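PDB 4WED: ABC transporter, periplasmic solute-binding protein, which probably captures a solute in the periplasm, perhaps a peptide or a nickel complex, and hands it to an ABC importer. Local coordinates for residues D289-R302 with P335-A349. Numbering follows the deposited sequence.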
# COMPACT_ATOMS: atom_id res chain seq x y z
N ASP A 289 -7.21 19.55 24.00
CA ASP A 289 -8.40 20.23 23.57
C ASP A 289 -8.67 19.93 22.10
O ASP A 289 -8.01 20.47 21.24
CB ASP A 289 -8.23 21.72 23.79
CG ASP A 289 -9.50 22.49 23.54
OD1 ASP A 289 -10.31 22.01 22.72
OD2 ASP A 289 -9.69 23.57 24.16
N PRO A 290 -9.68 19.12 21.79
CA PRO A 290 -9.96 18.76 20.40
C PRO A 290 -10.27 19.90 19.44
O PRO A 290 -10.11 19.71 18.23
CB PRO A 290 -11.19 17.86 20.51
CG PRO A 290 -11.75 18.13 21.86
CD PRO A 290 -10.55 18.37 22.70
N GLN A 291 -10.71 21.05 19.97
CA GLN A 291 -10.91 22.26 19.17
C GLN A 291 -9.57 22.76 18.63
O GLN A 291 -9.49 23.32 17.52
CB GLN A 291 -11.50 23.41 20.01
CG GLN A 291 -12.87 23.19 20.66
CD GLN A 291 -13.37 24.48 21.33
OE1 GLN A 291 -13.38 24.61 22.57
NE2 GLN A 291 -13.72 25.47 20.51
N VAL A 292 -8.53 22.56 19.43
CA VAL A 292 -7.17 22.97 19.05
C VAL A 292 -6.67 22.03 17.98
O VAL A 292 -6.12 22.46 16.97
CB VAL A 292 -6.24 22.99 20.26
CG1 VAL A 292 -4.77 23.16 19.85
CG2 VAL A 292 -6.68 24.11 21.21
N ARG A 293 -6.87 20.74 18.17
CA ARG A 293 -6.54 19.79 17.12
C ARG A 293 -7.21 20.14 15.77
O ARG A 293 -6.58 20.14 14.70
CB ARG A 293 -6.93 18.42 17.57
CG ARG A 293 -6.06 17.89 18.68
CD ARG A 293 -6.34 16.40 18.89
NE ARG A 293 -6.85 16.20 20.24
CZ ARG A 293 -7.98 15.63 20.58
NH1 ARG A 293 -8.78 15.09 19.69
NH2 ARG A 293 -8.27 15.57 21.86
N LYS A 294 -8.49 20.43 15.82
CA LYS A 294 -9.24 20.75 14.63
C LYS A 294 -8.65 21.99 13.97
O LYS A 294 -8.49 22.05 12.75
CB LYS A 294 -10.68 21.03 15.04
CG LYS A 294 -11.69 21.21 13.91
CD LYS A 294 -13.09 21.22 14.48
CE LYS A 294 -14.10 21.58 13.43
NZ LYS A 294 -15.44 21.90 14.05
N ALA A 295 -8.34 22.99 14.79
CA ALA A 295 -7.82 24.22 14.27
C ALA A 295 -6.52 23.94 13.57
O ALA A 295 -6.29 24.43 12.46
CB ALA A 295 -7.64 25.26 15.37
N VAL A 296 -5.65 23.16 14.20
CA VAL A 296 -4.40 22.81 13.58
C VAL A 296 -4.71 22.21 12.24
O VAL A 296 -4.20 22.65 11.21
CB VAL A 296 -3.61 21.83 14.44
CG1 VAL A 296 -2.47 21.23 13.65
CG2 VAL A 296 -3.06 22.56 15.66
N SER A 297 -5.63 21.28 12.22
CA SER A 297 -5.91 20.57 11.01
C SER A 297 -6.54 21.42 9.87
O SER A 297 -6.18 21.28 8.69
CB SER A 297 -6.82 19.39 11.34
OG SER A 297 -7.34 18.89 10.16
N ILE A 298 -7.49 22.28 10.19
CA ILE A 298 -8.04 23.13 9.12
C ILE A 298 -7.23 24.38 8.86
O ILE A 298 -7.46 25.07 7.87
CB ILE A 298 -9.50 23.57 9.35
CG1 ILE A 298 -9.59 24.52 10.53
CG2 ILE A 298 -10.42 22.36 9.47
CD1 ILE A 298 -10.97 25.11 10.61
N GLY A 299 -6.30 24.67 9.76
CA GLY A 299 -5.33 25.76 9.58
C GLY A 299 -4.25 25.43 8.56
O GLY A 299 -3.50 26.30 8.13
N ILE A 300 -4.19 24.17 8.17
CA ILE A 300 -3.18 23.68 7.24
C ILE A 300 -3.76 23.66 5.84
O ILE A 300 -4.98 23.43 5.67
CB ILE A 300 -2.78 22.26 7.67
CG1 ILE A 300 -1.84 22.36 8.87
CG2 ILE A 300 -2.12 21.51 6.53
CD1 ILE A 300 -1.59 21.03 9.58
N ASP A 301 -2.89 23.91 4.84
CA ASP A 301 -3.26 23.78 3.43
C ASP A 301 -2.64 22.53 2.77
O ASP A 301 -1.48 22.51 2.39
CB ASP A 301 -2.88 25.01 2.64
CG ASP A 301 -3.51 25.03 1.27
OD1 ASP A 301 -3.35 24.07 0.50
OD2 ASP A 301 -4.18 26.01 0.95
N ARG A 302 -3.45 21.50 2.62
CA ARG A 302 -2.99 20.25 2.04
C ARG A 302 -2.56 20.47 0.61
O ARG A 302 -1.60 19.88 0.16
CB ARG A 302 -4.10 19.21 2.12
CG ARG A 302 -4.25 18.61 3.50
CD ARG A 302 -5.69 18.51 3.94
NE ARG A 302 -5.79 17.85 5.22
CZ ARG A 302 -5.98 18.48 6.37
NH1 ARG A 302 -6.10 19.78 6.41
NH2 ARG A 302 -6.06 17.79 7.49
N PRO A 335 -10.47 18.82 3.87
CA PRO A 335 -10.65 20.21 4.35
C PRO A 335 -9.85 21.25 3.56
O PRO A 335 -8.67 21.06 3.26
CB PRO A 335 -10.13 20.16 5.79
CG PRO A 335 -9.29 18.95 5.85
CD PRO A 335 -9.84 17.97 4.88
N VAL A 336 -10.51 22.34 3.24
CA VAL A 336 -9.90 23.49 2.57
C VAL A 336 -9.36 24.47 3.63
O VAL A 336 -10.07 24.83 4.56
CB VAL A 336 -10.93 24.19 1.62
CG1 VAL A 336 -11.97 24.96 2.41
CG2 VAL A 336 -10.27 25.14 0.64
N ARG A 337 -8.13 24.92 3.48
CA ARG A 337 -7.53 25.83 4.48
C ARG A 337 -8.52 26.92 4.90
O ARG A 337 -9.04 27.66 4.06
CB ARG A 337 -6.21 26.46 3.99
CG ARG A 337 -5.36 26.95 5.16
CD ARG A 337 -4.27 27.99 4.88
NE ARG A 337 -3.76 28.14 3.51
CZ ARG A 337 -2.84 29.06 3.16
NH1 ARG A 337 -2.39 29.13 1.91
NH2 ARG A 337 -2.34 29.90 4.07
N ASP A 338 -8.80 27.03 6.20
CA ASP A 338 -9.66 28.11 6.68
C ASP A 338 -9.06 28.81 7.90
O ASP A 338 -9.33 28.47 9.03
CB ASP A 338 -11.05 27.54 6.97
CG ASP A 338 -12.12 28.60 6.98
OD1 ASP A 338 -11.82 29.72 7.41
OD2 ASP A 338 -13.26 28.29 6.58
N ALA A 339 -8.22 29.79 7.65
CA ALA A 339 -7.54 30.48 8.73
C ALA A 339 -8.51 31.19 9.64
O ALA A 339 -8.24 31.32 10.82
CB ALA A 339 -6.55 31.49 8.18
N ALA A 340 -9.62 31.64 9.10
CA ALA A 340 -10.56 32.42 9.92
C ALA A 340 -11.29 31.49 10.88
O ALA A 340 -11.39 31.76 12.08
CB ALA A 340 -11.55 33.19 9.04
N ALA A 341 -11.78 30.39 10.36
CA ALA A 341 -12.38 29.39 11.24
C ALA A 341 -11.39 28.84 12.30
O ALA A 341 -11.75 28.67 13.47
CB ALA A 341 -12.96 28.27 10.41
N ALA A 342 -10.13 28.62 11.91
CA ALA A 342 -9.14 28.13 12.86
C ALA A 342 -8.90 29.10 14.02
O ALA A 342 -8.88 28.71 15.19
CB ALA A 342 -7.85 27.84 12.12
N SER A 343 -8.70 30.37 13.68
CA SER A 343 -8.52 31.44 14.66
C SER A 343 -9.70 31.50 15.64
O SER A 343 -9.56 31.73 16.84
CB SER A 343 -8.45 32.78 13.91
OG SER A 343 -7.39 32.80 12.98
N ALA A 344 -10.89 31.36 15.09
CA ALA A 344 -12.10 31.42 15.88
C ALA A 344 -12.15 30.24 16.87
O ALA A 344 -12.47 30.42 18.04
CB ALA A 344 -13.35 31.45 14.98
N LEU A 345 -11.82 29.03 16.41
CA LEU A 345 -11.75 27.89 17.34
C LEU A 345 -10.77 28.20 18.44
O LEU A 345 -11.09 28.10 19.61
CB LEU A 345 -11.29 26.62 16.64
CG LEU A 345 -12.35 26.06 15.72
CD1 LEU A 345 -11.78 25.09 14.71
CD2 LEU A 345 -13.43 25.38 16.56
N LEU A 346 -9.57 28.60 18.06
CA LEU A 346 -8.57 28.89 19.08
C LEU A 346 -9.05 29.90 20.10
O LEU A 346 -8.80 29.76 21.30
CB LEU A 346 -7.29 29.36 18.44
CG LEU A 346 -6.62 28.28 17.62
CD1 LEU A 346 -5.47 28.84 16.84
CD2 LEU A 346 -6.19 27.12 18.51
N GLU A 347 -9.72 30.93 19.62
CA GLU A 347 -10.30 31.94 20.51
C GLU A 347 -11.40 31.38 21.44
O GLU A 347 -11.39 31.61 22.64
CB GLU A 347 -10.83 33.14 19.71
CG GLU A 347 -10.70 34.47 20.47
CD GLU A 347 -10.13 35.61 19.61
OE1 GLU A 347 -10.99 36.34 19.06
OE2 GLU A 347 -8.86 35.75 19.47
N LYS A 348 -12.35 30.63 20.90
CA LYS A 348 -13.33 29.94 21.73
C LYS A 348 -12.62 29.08 22.80
O LYS A 348 -13.03 29.05 23.95
CB LYS A 348 -14.27 29.08 20.87
CG LYS A 348 -15.22 29.86 19.97
CD LYS A 348 -15.86 28.97 18.91
CE LYS A 348 -16.48 29.78 17.77
NZ LYS A 348 -16.51 29.00 16.48
N ALA A 349 -11.54 28.40 22.42
CA ALA A 349 -10.78 27.57 23.37
C ALA A 349 -9.96 28.40 24.35
O ALA A 349 -9.34 27.84 25.21
CB ALA A 349 -9.87 26.61 22.64
O HOH W 1 -6.19 21.91 4.04
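Pro335 presses its CG onto one face of the Arg302 guanidinium, 3.3 Å above the plane and over its centre. That plane is fixed end-on by Ser297, whose O takes NH1 and whose OG takes NH2, while NE goes to Pro490 O. A water accepts from Arg302 N and NH1 and donates to Pro335 O, joining the two segments; its very short approach to Ile300 O is doubtful. Arg337 runs its CB and CG past the carbonyls of Gly299 and Ile300, then bends at CG-CD (chi3 -21°), which brings NE to Asp301. The two form a salt bridge whose hydrogen bond, 3.4 Å from Arg337 NE to Asp301 OD2, is weak; the carboxylate oxygen meets the guanidinium at its edge, the two planes standing 77° apart. The other carboxylate oxygen, OD1, caps Ala304 N at the start of the next helix. Asp338 N donates an almost straight bond (2.9 Å) to Ile298 O, and Asp338 OD1 caps Ala341 N, which lies above the plane of that carboxylate. From here helices 290-299 and 339-348 run antiparallel, their axes 8.4 Å apart, in a two-helix packing on the lobe remote from the sodium ion of this family 5 solute-binding protein. Small residues allow the close approach: Ala342 CB lies 4.2 Å from Ala295 CB and 4.1 Å from Gly299 CA. Ile298, with CG1 between its backbone N and carbonyl carbon (chi1 67°), extends CD1 to Ala341 CB at 3.7 Å. Leu345 is a knob in the hole formed by Gln291, Lys294, Ala295 and Ile298; its CD1 rests against CG and CD of Lys294, the two side chains crossing at about a right angle. Leu346 sets CD2 against Val292 CG2 and Ala295 CB. The Gln291 amide nitrogen lies against Lys348 CB, and Ala349 CB packs 3.4 Å from OD2 of Asp289, whose OD1 caps Gln291 N.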